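Local coordinates for protein Rho guanyl nucleotide exchange factor (Rom2), putative (Aspergillus fumigatus Af293, PDB 5O51) that probably acts as a guanine-nucleotide exchange factor for Rho-type GTPases, the present chain being its CNH domain, a seven-bladed beta-propeller, at residues 24-29 / 68-73; 211-216 / 254-259; 220-225 / 247-252. All blocks are in the same frame, centred on the assembly; numbering follows the deposited sequence.

In the fold
The CNH domain of Rom2 folds as a beta-propeller of seven four-stranded blades, and all three contacts are structural packing that joins parts of it; none involves a bound ligand. Contact 1 packs the first strands of two consecutive blades side by side, with its centre about 12 Å from that of the chain. Contacts 2 and 3 lie on the opposite side of the chain's centre, about 35 and 33 Å from contact 1, centre to centre. These two are neighbours, with centres about 9 Å apart, and contact 3 is nested in the chain between the segments of contact 2. They touch directly where Ala-258 N approaches Phe-250 O at 3.1 Å, a probable hydrogen bond.

Contact 1: 24-29 / 68-73; sequences CLVPVD and IDTLEE
A single water bridges Leu-25 and Ile-68, donating to Leu-25 O at 2.7 Å and to Ile-68 O at 3.0 Å. It joins two backbone carbonyls of strands that make no direct backbone hydrogen bond across this contact. The segments of strand run in nearly the same direction, their axes 25° apart and 6.0 Å at closest approach, with Val-26 opposite Asp-69. Ile-68 makes the contact through its CG2 branch. With CG1 anti to the backbone N (chi1 -161°), CG2 is the branch directed at Cys-24 and Leu-25. Ile-68 CG2 lies 3.7 Å from Cys-24 SG and also rests against the Leu-25 carbonyl carbon. Val-26 crosses Ile-68 at about a right angle, its CG1 methyl 4.0 Å from Ile-68 CG2, while its CG2 methyl leans over Asp-69. These are the first strands of adjacent propeller blades, 22-28 and 65-71. Each turns its other edge to the second strand of its own blade: Val-26 pairs with Val-35, and Asp-69 with Leu-78. Val-35 also packs on Ile-68. The apolar packing continues to Val-28, whose CG1 meets the methyl CG2 of Thr-70 at 3.7 Å, and turns polar only past the strand ends. There Glu-72 bends at chi2 to bring OE2 to Asp-29 N, a weak hydrogen bond at 3.3 Å with an N-H...O angle of 134°. Asp-69 OD1 accepts from the backbone N of the next residue, Thr-70, at 2.8 Å, which restrains the carboxylate beside Val-26 CG2.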
loop_
_atom_site.group_PDB
_atom_site.type_symbol
_atom_site.label_atom_id
_atom_site.label_comp_id
_atom_site.label_asym_id
_atom_site.label_seq_id
_atom_site.Cartn_x
_atom_site.Cartn_y
_atom_site.Cartn_z
ATOM N N CYS A 24 8.716 4.731 3.276
ATOM C CA CYS A 24 7.858 3.539 3.493
ATOM C C CYS A 24 8.148 2.890 4.818
ATOM O O CYS A 24 9.130 3.245 5.494
ATOM C CB CYS A 24 8.041 2.528 2.364
ATOM S SG CYS A 24 9.742 2.016 2.054
ATOM N N LEU A 25 7.280 1.959 5.223
ATOM C CA LEU A 25 7.394 1.347 6.538
ATOM C C LEU A 25 6.585 0.047 6.539
ATOM O O LEU A 25 5.531 -0.024 5.881
ATOM C CB LEU A 25 6.938 2.364 7.619
ATOM C CG LEU A 25 6.749 1.963 9.098
ATOM C CD1 LEU A 25 6.830 3.157 10.021
ATOM C CD2 LEU A 25 5.401 1.312 9.362
ATOM N N VAL A 26 7.063 -0.957 7.268
ATOM C CA VAL A 26 6.242 -2.126 7.587
ATOM C C VAL A 26 6.512 -2.564 9.032
ATOM O O VAL A 26 7.665 -2.529 9.489
ATOM C CB VAL A 26 6.489 -3.297 6.617
ATOM C CG1 VAL A 26 7.953 -3.777 6.709
ATOM C CG2 VAL A 26 5.544 -4.475 6.887
ATOM N N PRO A 27 5.447 -2.945 9.788
ATOM C CA PRO A 27 5.617 -3.476 11.139
ATOM C C PRO A 27 6.009 -4.947 11.059
ATOM O O PRO A 27 5.653 -5.578 10.115
ATOM C CB PRO A 27 4.222 -3.282 11.795
ATOM C CG PRO A 27 3.271 -3.174 10.662
ATOM C CD PRO A 27 4.067 -2.460 9.575
ATOM N N VAL A 28 6.814 -5.445 11.988
ATOM C CA VAL A 28 7.175 -6.887 12.015
ATOM C C VAL A 28 7.051 -7.335 13.474
ATOM O O VAL A 28 6.800 -6.500 14.358
ATOM C CB VAL A 28 8.624 -7.182 11.494
ATOM C CG1 VAL A 28 8.797 -6.600 10.103
ATOM C CG2 VAL A 28 9.668 -6.587 12.408
ATOM N N ASP A 29 7.230 -8.637 13.709
ATOM C CA ASP A 29 7.296 -9.179 15.075
ATOM C C ASP A 29 6.005 -8.875 15.802
ATOM O O ASP A 29 6.011 -8.261 16.881
ATOM C CB ASP A 29 8.498 -8.564 15.844
ATOM C CG ASP A 29 9.617 -9.558 16.102
ATOM O OD1 ASP A 29 9.501 -10.328 17.101
ATOM O OD2 ASP A 29 10.624 -9.530 15.336
ATOM N N ILE A 68 8.404 -1.495 0.874
ATOM C CA ILE A 68 8.873 -2.519 1.778
ATOM C C ILE A 68 7.682 -3.304 2.376
ATOM O O ILE A 68 6.618 -2.727 2.668
ATOM C CB ILE A 68 9.763 -1.914 2.873
ATOM C CG1 ILE A 68 10.627 -2.972 3.525
ATOM C CG2 ILE A 68 8.985 -1.124 3.941
ATOM C CD1 ILE A 68 11.805 -2.338 4.287
ATOM N N ASP A 69 7.853 -4.601 2.530
ATOM C CA ASP A 69 6.839 -5.508 3.097
ATOM C C ASP A 69 7.521 -6.780 3.616
ATOM O O ASP A 69 8.792 -6.887 3.587
ATOM C CB ASP A 69 5.821 -5.873 2.029
ATOM C CG ASP A 69 4.394 -6.136 2.601
ATOM O OD1 ASP A 69 4.205 -6.419 3.824
ATOM O OD2 ASP A 69 3.471 -6.064 1.781
ATOM N N THR A 70 6.709 -7.704 4.141
ATOM C CA THR A 70 7.162 -9.028 4.661
ATOM C C THR A 70 6.302 -10.171 4.136
ATOM O O THR A 70 5.194 -9.915 3.743
ATOM C CB THR A 70 7.020 -9.167 6.195
ATOM O OG1 THR A 70 5.705 -8.747 6.592
ATOM C CG2 THR A 70 8.092 -8.372 6.942
ATOM N N LEU A 71 6.840 -11.407 4.141
ATOM C CA LEU A 71 6.073 -12.695 4.157
ATOM C C LEU A 71 6.421 -13.375 5.443
ATOM O O LEU A 71 7.436 -14.048 5.525
ATOM C CB LEU A 71 6.533 -13.641 3.045
ATOM C CG LEU A 71 5.876 -13.565 1.680
ATOM C CD1 LEU A 71 6.219 -12.226 1.113
ATOM C CD2 LEU A 71 6.359 -14.689 0.739
ATOM N N GLU A 72 5.616 -13.207 6.471
ATOM C CA GLU A 72 6.051 -13.569 7.828
ATOM C C GLU A 72 6.147 -15.104 7.980
ATOM O O GLU A 72 6.988 -15.614 8.749
ATOM C CB GLU A 72 5.119 -12.909 8.885
ATOM C CG GLU A 72 5.687 -12.805 10.308
ATOM C CD GLU A 72 6.191 -11.399 10.715
ATOM O OE1 GLU A 72 7.084 -10.870 10.038
ATOM O OE2 GLU A 72 5.738 -10.835 11.747
ATOM N N GLU A 73 5.341 -15.808 7.189
ATOM C CA GLU A 73 5.265 -17.268 7.209
ATOM C C GLU A 73 6.575 -17.899 6.734
ATOM O O GLU A 73 6.941 -18.979 7.246
ATOM C CB GLU A 73 4.064 -17.758 6.362
ATOM C CG GLU A 73 3.919 -19.264 6.202
ATOM C CD GLU A 73 3.557 -19.985 7.498
ATOM O OE1 GLU A 73 2.473 -19.707 8.061
ATOM O OE2 GLU A 73 4.346 -20.842 7.948
HETATM O O HOH W 1 4.303 -1.725 4.235
#

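Contact 2: 211-216 / 254-259; sequences LLDQAD and NGWRAR
Leu-212 and Gly-255 bring two irregular backbones to within 4.5 Å, CA to CA, and Asp-213 N donates to Gly-255 O at 3.2 Å. Two residues before Asp-213, Leu-211 O receives a C-H...O contact from Gly-255 CA at 3.3 Å; with no side chain on that carbon, the carbonyl can come this near. Trp-256 carries most of the side-chain contact from 254-259. Asp-216 lies over one face of its indole, with CB 3.6 Å from the centroid of the six-membered ring and nearly on the ring normal, a CH-pi contact. The Asp-216 carboxylate is stacked on the indole, the two planes only 3° apart. Both segments are connections on the outer part of the propeller: 211-216 follows the last strand of one blade, and 254-259 lies between the third and fourth strands of the next. Asp-213 comes to the indole from another direction, OD2 at the ring edge 3.3 Å from Trp-256 CZ3, its carboxylate almost perpendicular to the ring. Its OD1 accepts from Ala-215 N at 2.9 Å, an Asx turn that opens the type I turn 213-216 and fixes the carboxylate. With CG anti to the backbone N (chi1 -174°), Asp-216 brings OD2 to Arg-257 N at 2.7 Å, nearly on the C-O axis. OD1 binds Ser-218 OG, while the guanidinium of Arg-257 is turned elsewhere, its NH2 bonded to Trp-262 O.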
loop_
_atom_site.group_PDB
_atom_site.type_symbol
_atom_site.label_atom_id
_atom_site.label_comp_id
_atom_site.label_asym_id
_atom_site.label_seq_id
_atom_site.Cartn_x
_atom_site.Cartn_y
_atom_site.Cartn_z
ATOM N N LEU A 211 -14.279 -4.692 -14.368
ATOM C CA LEU A 211 -15.072 -4.998 -13.177
ATOM C C LEU A 211 -16.462 -4.402 -13.199
ATOM O O LEU A 211 -17.444 -5.010 -12.737
ATOM C CB LEU A 211 -14.355 -4.443 -11.932
ATOM C CG LEU A 211 -14.874 -4.896 -10.557
ATOM C CD1 LEU A 211 -14.106 -6.101 -10.065
ATOM C CD2 LEU A 211 -14.757 -3.780 -9.541
ATOM N N LEU A 212 -16.556 -3.151 -13.597
ATOM C CA LEU A 212 -17.869 -2.493 -13.636
ATOM C C LEU A 212 -18.673 -3.006 -14.843
ATOM O O LEU A 212 -18.074 -3.364 -15.864
ATOM C CB LEU A 212 -17.678 -0.987 -13.745
ATOM C CG LEU A 212 -17.020 -0.327 -12.518
ATOM C CD1 LEU A 212 -17.013 1.154 -12.748
ATOM C CD2 LEU A 212 -17.776 -0.668 -11.231
ATOM N N ASP A 213 -19.999 -3.063 -14.712
ATOM C CA ASP A 213 -20.889 -3.512 -15.813
ATOM C C ASP A 213 -21.331 -2.322 -16.693
ATOM O O ASP A 213 -22.053 -1.433 -16.216
ATOM C CB ASP A 213 -22.115 -4.170 -15.217
ATOM C CG ASP A 213 -23.016 -4.888 -16.272
ATOM O OD1 ASP A 213 -23.302 -4.359 -17.387
ATOM O OD2 ASP A 213 -23.500 -5.984 -15.926
ATOM N N GLN A 214 -20.942 -2.335 -17.971
ATOM C CA GLN A 214 -21.375 -1.309 -18.973
ATOM C C GLN A 214 -22.882 -0.904 -19.022
ATOM O O GLN A 214 -23.197 0.219 -19.418
ATOM C CB GLN A 214 -20.911 -1.718 -20.385
ATOM C CG GLN A 214 -21.494 -3.054 -20.881
ATOM C CD GLN A 214 -21.946 -3.070 -22.351
ATOM O OE1 GLN A 214 -23.102 -3.398 -22.650
ATOM N NE2 GLN A 214 -21.036 -2.735 -23.271
ATOM N N ALA A 215 -23.798 -1.795 -18.644
ATOM C CA ALA A 215 -25.248 -1.480 -18.638
ATOM C C ALA A 215 -25.753 -0.661 -17.424
ATOM O O ALA A 215 -26.861 -0.087 -17.461
ATOM C CB ALA A 215 -26.073 -2.754 -18.745
ATOM N N ASP A 216 -24.966 -0.613 -16.355
ATOM C CA ASP A 216 -25.427 0.043 -15.131
ATOM C C ASP A 216 -25.204 1.528 -15.332
ATOM O O ASP A 216 -24.097 2.038 -15.420
ATOM C CB ASP A 216 -24.712 -0.472 -13.898
ATOM C CG ASP A 216 -25.285 0.086 -12.609
ATOM O OD1 ASP A 216 -26.312 0.806 -12.625
ATOM O OD2 ASP A 216 -24.680 -0.216 -11.564
ATOM N N ASN A 254 -20.076 -8.955 -9.776
ATOM C CA ASN A 254 -20.709 -8.607 -11.054
ATOM C C ASN A 254 -20.679 -7.097 -11.240
ATOM O O ASN A 254 -21.266 -6.579 -12.181
ATOM C CB ASN A 254 -22.157 -9.109 -11.198
ATOM C CG ASN A 254 -22.282 -10.619 -11.034
ATOM O OD1 ASN A 254 -21.570 -11.392 -11.696
ATOM N ND2 ASN A 254 -23.190 -11.050 -10.152
ATOM N N GLY A 255 -19.983 -6.389 -10.352
ATOM C CA GLY A 255 -19.794 -4.935 -10.441
ATOM C C GLY A 255 -21.007 -4.138 -10.796
ATOM O O GLY A 255 -20.961 -3.282 -11.701
ATOM N N TRP A 256 -22.105 -4.451 -10.113
ATOM C CA TRP A 256 -23.342 -3.713 -10.310
ATOM C C TRP A 256 -23.472 -2.814 -9.093
ATOM O O TRP A 256 -23.126 -3.242 -7.979
ATOM C CB TRP A 256 -24.563 -4.655 -10.479
ATOM C CG TRP A 256 -25.719 -3.951 -11.111
ATOM C CD1 TRP A 256 -26.695 -3.237 -10.470
ATOM C CD2 TRP A 256 -26.000 -3.847 -12.524
ATOM N NE1 TRP A 256 -27.572 -2.705 -11.391
ATOM C CE2 TRP A 256 -27.167 -3.052 -12.655
ATOM C CE3 TRP A 256 -25.381 -4.356 -13.689
ATOM C CZ2 TRP A 256 -27.719 -2.732 -13.903
ATOM C CZ3 TRP A 256 -25.936 -4.045 -14.913
ATOM C CH2 TRP A 256 -27.101 -3.243 -15.012
ATOM N N ARG A 257 -23.939 -1.578 -9.296
ATOM C CA ARG A 257 -23.969 -0.595 -8.203
ATOM C C ARG A 257 -24.757 -1.151 -7.015
ATOM O O ARG A 257 -25.720 -1.884 -7.197
ATOM C CB ARG A 257 -24.574 0.720 -8.667
ATOM C CG ARG A 257 -24.678 1.832 -7.635
ATOM C CD ARG A 257 -23.338 2.520 -7.480
ATOM N NE ARG A 257 -23.384 3.732 -6.645
ATOM C CZ ARG A 257 -23.652 4.967 -7.070
ATOM N NH1 ARG A 257 -23.969 5.237 -8.353
ATOM N NH2 ARG A 257 -23.612 5.959 -6.186
ATOM N N ALA A 258 -24.333 -0.801 -5.814
ATOM C CA ALA A 258 -25.102 -1.026 -4.601
ATOM C C ALA A 258 -25.175 0.310 -3.817
ATOM O O ALA A 258 -24.318 1.168 -3.979
ATOM C CB ALA A 258 -24.445 -2.140 -3.759
ATOM N N ARG A 259 -26.182 0.442 -2.943
ATOM C CA ARG A 259 -26.562 1.684 -2.307
ATOM C C ARG A 259 -26.443 2.799 -3.356
ATOM O O ARG A 259 -25.513 3.634 -3.295
ATOM C CB ARG A 259 -25.673 1.965 -1.099
ATOM C CG ARG A 259 -25.506 0.805 -0.119
ATOM C CD ARG A 259 -24.826 1.286 1.174
ATOM N NE ARG A 259 -23.966 0.239 1.756
ATOM C CZ ARG A 259 -23.255 0.346 2.884
ATOM N NH1 ARG A 259 -23.266 1.465 3.628
ATOM N NH2 ARG A 259 -22.537 -0.699 3.280
#

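Contact 3: 220-225 / 247-252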
loop_
_atom_site.group_PDB
_atom_site.type_symbol
_atom_site.label_atom_id
_atom_site.label_comp_id
_atom_site.label_asym_id
_atom_site.label_seq_id
_atom_site.Cartn_x
_atom_site.Cartn_y
_atom_site.Cartn_z
ATOM N N ASP A 220 -22.496 5.801 -14.770
ATOM C CA ASP A 220 -22.041 6.623 -15.881
ATOM C C ASP A 220 -21.036 7.708 -15.526
ATOM O O ASP A 220 -20.227 8.079 -16.360
ATOM C CB ASP A 220 -23.248 7.283 -16.588
ATOM C CG ASP A 220 -23.509 6.681 -17.941
ATOM O OD1 ASP A 220 -23.840 5.459 -18.021
ATOM O OD2 ASP A 220 -23.328 7.433 -18.920
ATOM N N PHE A 221 -21.097 8.250 -14.310
ATOM C CA PHE A 221 -20.099 9.231 -13.838
ATOM C C PHE A 221 -18.671 8.704 -13.922
ATOM O O PHE A 221 -17.717 9.442 -14.250
ATOM C CB PHE A 221 -20.450 9.779 -12.437
ATOM C CG PHE A 221 -20.314 8.778 -11.304
ATOM C CD1 PHE A 221 -19.067 8.541 -10.700
ATOM C CD2 PHE A 221 -21.436 8.090 -10.814
ATOM C CE1 PHE A 221 -18.931 7.593 -9.687
ATOM C CE2 PHE A 221 -21.307 7.142 -9.793
ATOM C CZ PHE A 221 -20.058 6.897 -9.211
ATOM N N VAL A 222 -18.502 7.416 -13.667
ATOM C CA VAL A 222 -17.186 6.842 -13.795
ATOM C C VAL A 222 -16.728 6.935 -15.275
ATOM O O VAL A 222 -15.564 7.315 -15.568
ATOM C CB VAL A 222 -17.178 5.375 -13.337
ATOM C CG1 VAL A 222 -15.783 4.776 -13.517
ATOM C CG2 VAL A 222 -17.712 5.218 -11.890
ATOM N N ALA A 223 -17.634 6.548 -16.180
ATOM C CA ALA A 223 -17.378 6.475 -17.658
ATOM C C ALA A 223 -17.187 7.838 -18.333
ATOM O O ALA A 223 -16.463 7.958 -19.310
ATOM C CB ALA A 223 -18.519 5.727 -18.358
ATOM N N ARG A 224 -17.913 8.833 -17.838
ATOM C CA ARG A 224 -17.698 10.264 -18.154
ATOM C C ARG A 224 -16.240 10.728 -18.184
ATOM O O ARG A 224 -15.861 11.525 -19.024
ATOM C CB ARG A 224 -18.408 11.110 -17.080
ATOM C CG ARG A 224 -19.265 12.234 -17.592
ATOM C CD ARG A 224 -19.969 12.909 -16.439
ATOM N NE ARG A 224 -21.222 12.245 -16.098
ATOM C CZ ARG A 224 -21.881 12.377 -14.935
ATOM N NH1 ARG A 224 -21.414 13.139 -13.929
ATOM N NH2 ARG A 224 -23.030 11.722 -14.775
ATOM N N LYS A 225 -15.436 10.250 -17.239
ATOM C CA LYS A 225 -14.194 10.943 -16.878
ATOM C C LYS A 225 -12.956 10.661 -17.713
ATOM O O LYS A 225 -12.086 11.538 -17.761
ATOM C CB LYS A 225 -13.835 10.666 -15.411
ATOM C CG LYS A 225 -14.755 11.342 -14.425
ATOM C CD LYS A 225 -13.954 12.241 -13.507
ATOM C CE LYS A 225 -14.833 12.822 -12.413
ATOM N NZ LYS A 225 -14.440 14.229 -12.144
ATOM N N PHE A 247 -13.524 9.645 -6.449
ATOM C CA PHE A 247 -14.763 9.264 -5.844
ATOM C C PHE A 247 -14.686 7.916 -5.224
ATOM O O PHE A 247 -13.812 7.150 -5.551
ATOM C CB PHE A 247 -15.929 9.303 -6.859
ATOM C CG PHE A 247 -15.540 8.934 -8.270
ATOM C CD1 PHE A 247 -15.138 7.650 -8.583
ATOM C CD2 PHE A 247 -15.655 9.874 -9.303
ATOM C CE1 PHE A 247 -14.746 7.331 -9.889
ATOM C CE2 PHE A 247 -15.315 9.567 -10.608
ATOM C CZ PHE A 247 -14.851 8.294 -10.908
ATOM N N SER A 248 -15.635 7.644 -4.320
ATOM C CA SER A 248 -15.826 6.321 -3.769
ATOM C C SER A 248 -17.259 5.908 -3.886
ATOM O O SER A 248 -18.146 6.743 -3.733
ATOM C CB SER A 248 -15.330 6.232 -2.306
ATOM O OG SER A 248 -13.918 6.259 -2.289
ATOM N N PHE A 249 -17.481 4.594 -4.126
ATOM C CA PHE A 249 -18.822 4.046 -4.066
ATOM C C PHE A 249 -18.830 2.509 -3.905
ATOM O O PHE A 249 -17.795 1.817 -4.020
ATOM C CB PHE A 249 -19.573 4.448 -5.330
ATOM C CG PHE A 249 -18.909 3.950 -6.577
ATOM C CD1 PHE A 249 -17.915 4.676 -7.175
ATOM C CD2 PHE A 249 -19.231 2.698 -7.071
ATOM C CE1 PHE A 249 -17.247 4.180 -8.273
ATOM C CE2 PHE A 249 -18.605 2.210 -8.182
ATOM C CZ PHE A 249 -17.627 2.958 -8.799
ATOM N N PHE A 250 -20.022 1.964 -3.666
ATOM C CA PHE A 250 -20.150 0.491 -3.459
ATOM C C PHE A 250 -20.603 -0.277 -4.726
ATOM O O PHE A 250 -21.467 0.217 -5.494
ATOM C CB PHE A 250 -21.163 0.230 -2.377
ATOM C CG PHE A 250 -20.744 0.621 -1.036
ATOM C CD1 PHE A 250 -19.978 -0.242 -0.265
ATOM C CD2 PHE A 250 -21.184 1.825 -0.476
ATOM C CE1 PHE A 250 -19.566 0.127 0.992
ATOM C CE2 PHE A 250 -20.804 2.171 0.791
ATOM C CZ PHE A 250 -19.987 1.333 1.526
ATOM N N VAL A 251 -20.111 -1.501 -4.910
ATOM C CA VAL A 251 -20.712 -2.456 -5.901
ATOM C C VAL A 251 -21.024 -3.812 -5.259
ATOM O O VAL A 251 -20.583 -4.068 -4.104
ATOM C CB VAL A 251 -19.902 -2.704 -7.179
ATOM C CG1 VAL A 251 -19.644 -1.411 -7.920
ATOM C CG2 VAL A 251 -18.629 -3.468 -6.923
ATOM N N ASN A 252 -21.783 -4.651 -5.994
ATOM C CA ASN A 252 -22.176 -5.999 -5.505
ATOM C C ASN A 252 -21.327 -7.242 -5.854
ATOM O O ASN A 252 -21.481 -8.273 -5.173
ATOM C CB ASN A 252 -23.645 -6.328 -5.866
ATOM C CG ASN A 252 -23.866 -6.554 -7.357
ATOM O OD1 ASN A 252 -22.928 -6.647 -8.185
ATOM N ND2 ASN A 252 -25.137 -6.586 -7.723
#
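Phe-221 turns the edge of its ring to two other phenylalanines at once. Toward Phe-247 the pair is T-shaped, with centroids 5.1 Å apart and planes at 80°; Phe-221 CE1 stands over the centre of the Phe-247 face, 3.8 Å above it. Toward Phe-249 it is an offset edge-to-face pair, centroids 5.5 Å apart and planes at 88°, in which Phe-221 CZ reaches Phe-249 CD1 at 3.7 Å. The edge of Phe-247 is met by Lys-225, whose CE lies 3.8 Å from Phe-247 CE2, so methylenes and not the ammonium group do the touching. Val-222 adds to the packing: with CG1 anti to the backbone N (chi1 178°), its CG2 is left to reach Phe-249 CE1, 3.8 Å away. The three rings form an aromatic cluster between the short helix 220-224, in the connection leading into this propeller blade, and strand 247-251, the third of the blade. Helix and strand axes stay 11.0 Å apart, a distance bridged mostly by the phenylalanine rings, which reach as far as the helix backbone at Val-222 CA. Around the cluster, Lys-263 makes a cation-pi contact with Phe-221, and Tyr-244 meets Phe-247 edge-to-face. With no hydrogen bond across them, the two segments meet through ring edges on pi faces and aliphatic contact, and their association would owe its stability chiefly to burial of apolar surface.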